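PDB 6P2I: glycerate dehydrogenase from Bacillus sp. 5mfcol3.1, which reduces acyclic imino acids with NADPH, intercepting those that a partner oxidase makes in situ, and binds D-arginine beside the cofactor. Local coordinates for residues 1-13 / 41-53. Residues are numbered along the deposited sequence; the frame is centred on the assembly and turned at random.
Sequences MKITYIDKPTYLP and RLSSTDIAIVEWT. With DAR (D-arginine), chain D.
Strands 2-5 and 47-50 run parallel, their axes 4.6 Å apart at closest approach, with Ile3 beside Ile47, Thr4 beside Ala48 and Tyr5 beside Ile49. They are neighbours in the five-stranded parallel sheet of the probable substrate-binding domain, as in D-2-hydroxyacid dehydrogenases, and the chain between them passes through strand 25-28 and helix 35-43. On one face Ile3 and Ile47 lie side by side; CG2 of Ile49 sits over the Tyr5 ring, 3.9 Å from its centroid, a CH-pi contact, while Pro9 CG covers the opposite face. Helix 280-298 packs on Ile49. On the face of Thr4 and Ala48, Thr4 OG1 approaches Thr45 OG1. Just past the strand end, Ile6 CD1 packs against both Leu42 CD2 and Val50 CG2, and the Ile6 carbonyl O takes NH1 of Arg41 in the guanidinium plane, an arginine also salt-bridged to Asp31.

Past the strand ends the loops lock together through two carboxylates. Asp7 has CG between its backbone N and carbonyl carbon (chi1 49°), which turns the carboxylate onto three donors: OD1 accepts Glu51 N on its syn lone pair, and OD2 takes Trp52 N from above the plane and the Thr53 hydroxyl on the anti side. Glu51 reaches out extended into the D-arginine pocket. Its OE2 is gripped from opposite faces by Tyr5 OH at 2.7 Å and Thr10 N at 3.0 Å, while OE1 accepts Thr10 OG1 at 2.6 Å and NH2 of the ligand at 2.9 Å. A glutamine here, uncharged, would probably weaken the hold on the ligand's guanidinium and leave either Tyr5 OH and Thr10 N, or Thr10 OG1 and the ligand NH2, facing an NH2 without their acceptor. Trp52 NE1 donates to Lys8 O at 2.7 Å, the oxygen lying only 6° out of the indole plane.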
loop_
_atom_site.group_PDB
_atom_site.type_symbol
_atom_site.label_atom_id
_atom_site.label_comp_id
_atom_site.label_asym_id
_atom_site.label_seq_id
_atom_site.Cartn_x
_atom_site.Cartn_y
_atom_site.Cartn_z
ATOM N N MET A 1 -3.933 7.766 -46.490
ATOM C CA MET A 1 -4.074 7.741 -45.032
ATOM C C MET A 1 -2.719 7.653 -44.345
ATOM O O MET A 1 -2.046 6.621 -44.385
ATOM C CB MET A 1 -4.959 6.572 -44.579
ATOM C CG MET A 1 -5.249 6.505 -43.083
ATOM S SD MET A 1 -6.068 7.973 -42.407
ATOM C CE MET A 1 -7.471 8.137 -43.496
ATOM N N LYS A 2 -2.342 8.749 -43.698
ATOM C CA LYS A 2 -1.119 8.845 -42.923
ATOM C C LYS A 2 -1.466 8.960 -41.445
ATOM O O LYS A 2 -2.366 9.717 -41.070
ATOM C CB LYS A 2 -0.297 10.060 -43.356
ATOM C CG LYS A 2 0.964 10.290 -42.534
ATOM C CD LYS A 2 2.215 10.095 -43.376
ATOM C CE LYS A 2 3.369 10.967 -42.894
ATOM N NZ LYS A 2 3.680 10.750 -41.460
ATOM N N ILE A 3 -0.751 8.204 -40.618
ATOM C CA ILE A 3 -0.919 8.200 -39.169
ATOM C C ILE A 3 0.440 8.513 -38.563
ATOM O O ILE A 3 1.445 7.902 -38.944
ATOM C CB ILE A 3 -1.445 6.840 -38.675
ATOM C CG1 ILE A 3 -2.723 6.480 -39.433
ATOM C CG2 ILE A 3 -1.655 6.847 -37.142
ATOM C CD1 ILE A 3 -3.005 4.999 -39.494
ATOM N N THR A 4 0.484 9.483 -37.654
ATOM C CA THR A 4 1.754 9.953 -37.110
ATOM C C THR A 4 1.683 10.046 -35.596
ATOM O O THR A 4 0.865 10.796 -35.056
ATOM C CB THR A 4 2.135 11.315 -37.682
ATOM O OG1 THR A 4 2.190 11.233 -39.108
ATOM C CG2 THR A 4 3.505 11.726 -37.157
ATOM N N TYR A 5 2.550 9.298 -34.922
ATOM C CA TYR A 5 2.787 9.473 -33.490
ATOM C C TYR A 5 3.819 10.594 -33.395
ATOM O O TYR A 5 4.997 10.402 -33.717
ATOM C CB TYR A 5 3.264 8.160 -32.878
ATOM C CG TYR A 5 3.039 7.966 -31.379
ATOM C CD1 TYR A 5 3.501 8.895 -30.457
ATOM C CD2 TYR A 5 2.394 6.837 -30.898
ATOM C CE1 TYR A 5 3.322 8.710 -29.075
ATOM C CE2 TYR A 5 2.204 6.643 -29.521
ATOM C CZ TYR A 5 2.671 7.585 -28.622
ATOM O OH TYR A 5 2.497 7.391 -27.263
ATOM N N ILE A 6 3.372 11.794 -33.008
ATOM C CA ILE A 6 4.189 12.987 -33.239
ATOM C C ILE A 6 5.275 13.219 -32.202
ATOM O O ILE A 6 6.117 14.100 -32.405
ATOM C CB ILE A 6 3.328 14.262 -33.325
ATOM C CG1 ILE A 6 2.745 14.626 -31.956
ATOM C CG2 ILE A 6 2.260 14.114 -34.411
ATOM C CD1 ILE A 6 2.128 16.036 -31.924
ATOM N N ASP A 7 5.293 12.473 -31.094
ATOM C CA ASP A 7 6.326 12.674 -30.086
ATOM C C ASP A 7 6.635 11.334 -29.423
ATOM O O ASP A 7 5.989 10.324 -29.696
ATOM C CB ASP A 7 5.938 13.765 -29.061
ATOM C CG ASP A 7 4.529 13.585 -28.474
ATOM O OD1 ASP A 7 3.956 12.488 -28.583
ATOM O OD2 ASP A 7 3.992 14.573 -27.915
ATOM N N LYS A 8 7.668 11.327 -28.575
ATOM C CA LYS A 8 8.332 10.095 -28.141
ATOM C C LYS A 8 7.412 9.173 -27.351
ATOM O O LYS A 8 7.001 9.512 -26.232
ATOM C CB LYS A 8 9.564 10.439 -27.296
ATOM C CG LYS A 8 10.413 9.251 -26.894
ATOM C CD LYS A 8 11.753 9.714 -26.335
ATOM C CE LYS A 8 11.615 10.243 -24.914
ATOM N NZ LYS A 8 11.894 9.207 -23.873
ATOM N N PRO A 9 7.073 8.000 -27.877
ATOM C CA PRO A 9 6.174 7.112 -27.133
ATOM C C PRO A 9 6.883 6.505 -25.935
ATOM O O PRO A 9 8.043 6.092 -26.019
ATOM C CB PRO A 9 5.789 6.028 -28.149
ATOM C CG PRO A 9 6.258 6.551 -29.499
ATOM C CD PRO A 9 7.403 7.476 -29.215
ATOM N N THR A 10 6.168 6.451 -24.814
ATOM C CA THR A 10 6.659 5.650 -23.700
ATOM C C THR A 10 6.706 4.184 -24.086
ATOM O O THR A 10 7.687 3.482 -23.797
ATOM C CB THR A 10 5.768 5.839 -22.485
ATOM O OG1 THR A 10 5.956 7.159 -21.970
ATOM C CG2 THR A 10 6.128 4.793 -21.414
ATOM N N TYR A 11 5.671 3.719 -24.781
ATOM C CA TYR A 11 5.517 2.306 -25.105
ATOM C C TYR A 11 4.880 2.195 -26.480
ATOM O O TYR A 11 3.810 2.761 -26.716
ATOM C CB TYR A 11 4.665 1.609 -24.033
ATOM C CG TYR A 11 4.518 0.118 -24.214
ATOM C CD1 TYR A 11 5.630 -0.716 -24.201
ATOM C CD2 TYR A 11 3.263 -0.458 -24.385
ATOM C CE1 TYR A 11 5.501 -2.089 -24.368
ATOM C CE2 TYR A 11 3.121 -1.828 -24.546
ATOM C CZ TYR A 11 4.238 -2.635 -24.535
ATOM O OH TYR A 11 4.106 -3.995 -24.688
ATOM N N LEU A 12 5.555 1.496 -27.391
ATOM C CA LEU A 12 5.057 1.293 -28.748
ATOM C C LEU A 12 5.786 0.086 -29.313
ATOM O O LEU A 12 6.729 0.216 -30.106
ATOM C CB LEU A 12 5.248 2.536 -29.623
ATOM C CG LEU A 12 4.432 2.503 -30.930
ATOM C CD1 LEU A 12 2.930 2.729 -30.668
ATOM C CD2 LEU A 12 4.967 3.523 -31.942
ATOM N N PRO A 13 5.366 -1.110 -28.921
ATOM C CA PRO A 13 6.097 -2.318 -29.302
ATOM C C PRO A 13 5.912 -2.626 -30.776
ATOM O O PRO A 13 5.041 -2.072 -31.452
ATOM C CB PRO A 13 5.468 -3.398 -28.416
ATOM C CG PRO A 13 4.086 -2.889 -28.143
ATOM C CD PRO A 13 4.192 -1.389 -28.076
ATOM N N ARG A 41 4.367 18.358 -38.257
ATOM C CA ARG A 41 3.967 16.958 -38.177
ATOM C C ARG A 41 2.457 16.832 -38.168
ATOM O O ARG A 41 1.901 15.949 -38.831
ATOM C CB ARG A 41 4.569 16.300 -36.935
ATOM C CG ARG A 41 6.079 16.191 -36.998
ATOM C CD ARG A 41 6.689 15.941 -35.628
ATOM N NE ARG A 41 8.147 16.022 -35.709
ATOM C CZ ARG A 41 8.972 15.672 -34.726
ATOM N NH1 ARG A 41 8.492 15.199 -33.570
ATOM N NH2 ARG A 41 10.285 15.787 -34.901
ATOM N N LEU A 42 1.776 17.717 -37.433
ATOM C CA LEU A 42 0.319 17.675 -37.405
ATOM C C LEU A 42 -0.276 17.993 -38.772
ATOM O O LEU A 42 -1.315 17.432 -39.137
ATOM C CB LEU A 42 -0.211 18.643 -36.345
ATOM C CG LEU A 42 0.067 18.167 -34.910
ATOM C CD1 LEU A 42 -0.042 19.327 -33.917
ATOM C CD2 LEU A 42 -0.852 17.013 -34.499
ATOM N N SER A 43 0.363 18.871 -39.537
ATOM C CA SER A 43 -0.162 19.262 -40.840
ATOM C C SER A 43 0.222 18.309 -41.966
ATOM O O SER A 43 -0.246 18.493 -43.099
ATOM C CB SER A 43 0.314 20.674 -41.195
ATOM O OG SER A 43 -0.118 21.614 -40.229
ATOM N N SER A 44 1.044 17.298 -41.688
ATOM C CA SER A 44 1.499 16.361 -42.704
ATOM C C SER A 44 0.838 14.996 -42.563
ATOM O O SER A 44 1.290 14.023 -43.175
ATOM C CB SER A 44 3.021 16.230 -42.648
ATOM O OG SER A 44 3.635 17.499 -42.826
ATOM N N THR A 45 -0.231 14.908 -41.777
ATOM C CA THR A 45 -0.830 13.634 -41.437
ATOM C C THR A 45 -2.346 13.774 -41.438
ATOM O O THR A 45 -2.895 14.877 -41.348
ATOM C CB THR A 45 -0.299 13.142 -40.077
ATOM O OG1 THR A 45 -0.573 11.744 -39.922
ATOM C CG2 THR A 45 -0.921 13.916 -38.910
ATOM N N ASP A 46 -3.023 12.635 -41.556
ATOM C CA ASP A 46 -4.474 12.621 -41.478
ATOM C C ASP A 46 -4.966 12.267 -40.084
ATOM O O ASP A 46 -5.912 12.888 -39.586
ATOM C CB ASP A 46 -5.034 11.637 -42.502
ATOM C CG ASP A 46 -4.532 11.920 -43.893
ATOM O OD1 ASP A 46 -4.874 12.995 -44.438
ATOM O OD2 ASP A 46 -3.756 11.091 -44.419
ATOM N N ILE A 47 -4.325 11.289 -39.440
ATOM C CA ILE A 47 -4.529 10.970 -38.032
ATOM C C ILE A 47 -3.231 11.269 -37.301
ATOM O O ILE A 47 -2.147 10.936 -37.794
ATOM C CB ILE A 47 -4.929 9.494 -37.835
ATOM C CG1 ILE A 47 -6.214 9.178 -38.607
ATOM C CG2 ILE A 47 -5.054 9.165 -36.347
ATOM C CD1 ILE A 47 -6.578 7.696 -38.583
ATOM N N ALA A 48 -3.333 11.925 -36.146
ATOM C CA ALA A 48 -2.173 12.179 -35.303
ATOM C C ALA A 48 -2.390 11.538 -33.943
ATOM O O ALA A 48 -3.521 11.454 -33.465
ATOM C CB ALA A 48 -1.911 13.674 -35.117
ATOM N N ILE A 49 -1.289 11.099 -33.332
ATOM C CA ILE A 49 -1.267 10.566 -31.968
ATOM C C ILE A 49 -0.286 11.411 -31.170
ATOM O O ILE A 49 0.816 11.702 -31.647
ATOM C CB ILE A 49 -0.845 9.090 -31.932
ATOM C CG1 ILE A 49 -1.703 8.254 -32.883
ATOM C CG2 ILE A 49 -0.930 8.550 -30.473
ATOM C CD1 ILE A 49 -1.024 6.984 -33.348
ATOM N N VAL A 50 -0.669 11.801 -29.958
ATOM C CA VAL A 50 0.158 12.707 -29.174
ATOM C C VAL A 50 0.248 12.194 -27.741
ATOM O O VAL A 50 -0.720 11.642 -27.203
ATOM C CB VAL A 50 -0.394 14.148 -29.227
ATOM C CG1 VAL A 50 -1.799 14.219 -28.616
ATOM C CG2 VAL A 50 0.555 15.115 -28.542
ATOM N N GLU A 51 1.426 12.353 -27.135
ATOM C CA GLU A 51 1.643 11.943 -25.744
ATOM C C GLU A 51 2.099 13.075 -24.839
ATOM O O GLU A 51 1.720 13.114 -23.657
ATOM C CB GLU A 51 2.673 10.806 -25.672
ATOM C CG GLU A 51 2.978 10.390 -24.222
ATOM C CD GLU A 51 3.700 9.070 -24.083
ATOM O OE1 GLU A 51 4.118 8.756 -22.945
ATOM O OE2 GLU A 51 3.848 8.344 -25.082
ATOM N N TRP A 52 2.901 14.011 -25.360
ATOM C CA TRP A 52 3.586 14.997 -24.533
ATOM C C TRP A 52 3.342 16.434 -24.942
ATOM O O TRP A 52 3.542 17.332 -24.117
ATOM C CB TRP A 52 5.108 14.780 -24.581
ATOM C CG TRP A 52 5.558 13.410 -24.215
ATOM C CD1 TRP A 52 5.839 12.373 -25.066
ATOM C CD2 TRP A 52 5.784 12.920 -22.892
ATOM N NE1 TRP A 52 6.240 11.272 -24.341
ATOM C CE2 TRP A 52 6.206 11.583 -23.006
ATOM C CE3 TRP A 52 5.665 13.489 -21.616
ATOM C CZ2 TRP A 52 6.512 10.796 -21.889
ATOM C CZ3 TRP A 52 5.973 12.713 -20.509
ATOM C CH2 TRP A 52 6.397 11.381 -20.654
ATOM N N THR A 53 2.963 16.691 -26.183
ATOM C CA THR A 53 3.103 18.016 -26.755
ATOM C C THR A 53 1.827 18.818 -26.584
ATOM O O THR A 53 0.749 18.374 -26.989
ATOM C CB THR A 53 3.474 17.899 -28.233
ATOM O OG1 THR A 53 4.696 17.167 -28.328
ATOM C CG2 THR A 53 3.633 19.271 -28.880
HETATM N N DAR D . -1.499 11.694 -17.399
HETATM C CA DAR D . -1.950 10.303 -17.359
HETATM C CB DAR D . -0.785 9.324 -17.576
HETATM C CG DAR D . -0.117 9.461 -18.948
HETATM C CD DAR D . 0.726 8.237 -19.292
HETATM N NE DAR D . 1.306 8.221 -20.635
HETATM C CZ DAR D . 1.005 7.248 -21.500
HETATM N NH1 DAR D . -0.131 6.555 -21.368
HETATM N NH2 DAR D . 1.827 6.954 -22.509
HETATM C C DAR D . -3.091 10.083 -18.336
HETATM O O DAR D . -3.290 8.986 -18.896
HETATM O OXT DAR D . -3.837 11.037 -18.554
HETATM O O HOH W 1 3.490 13.787 -39.944
#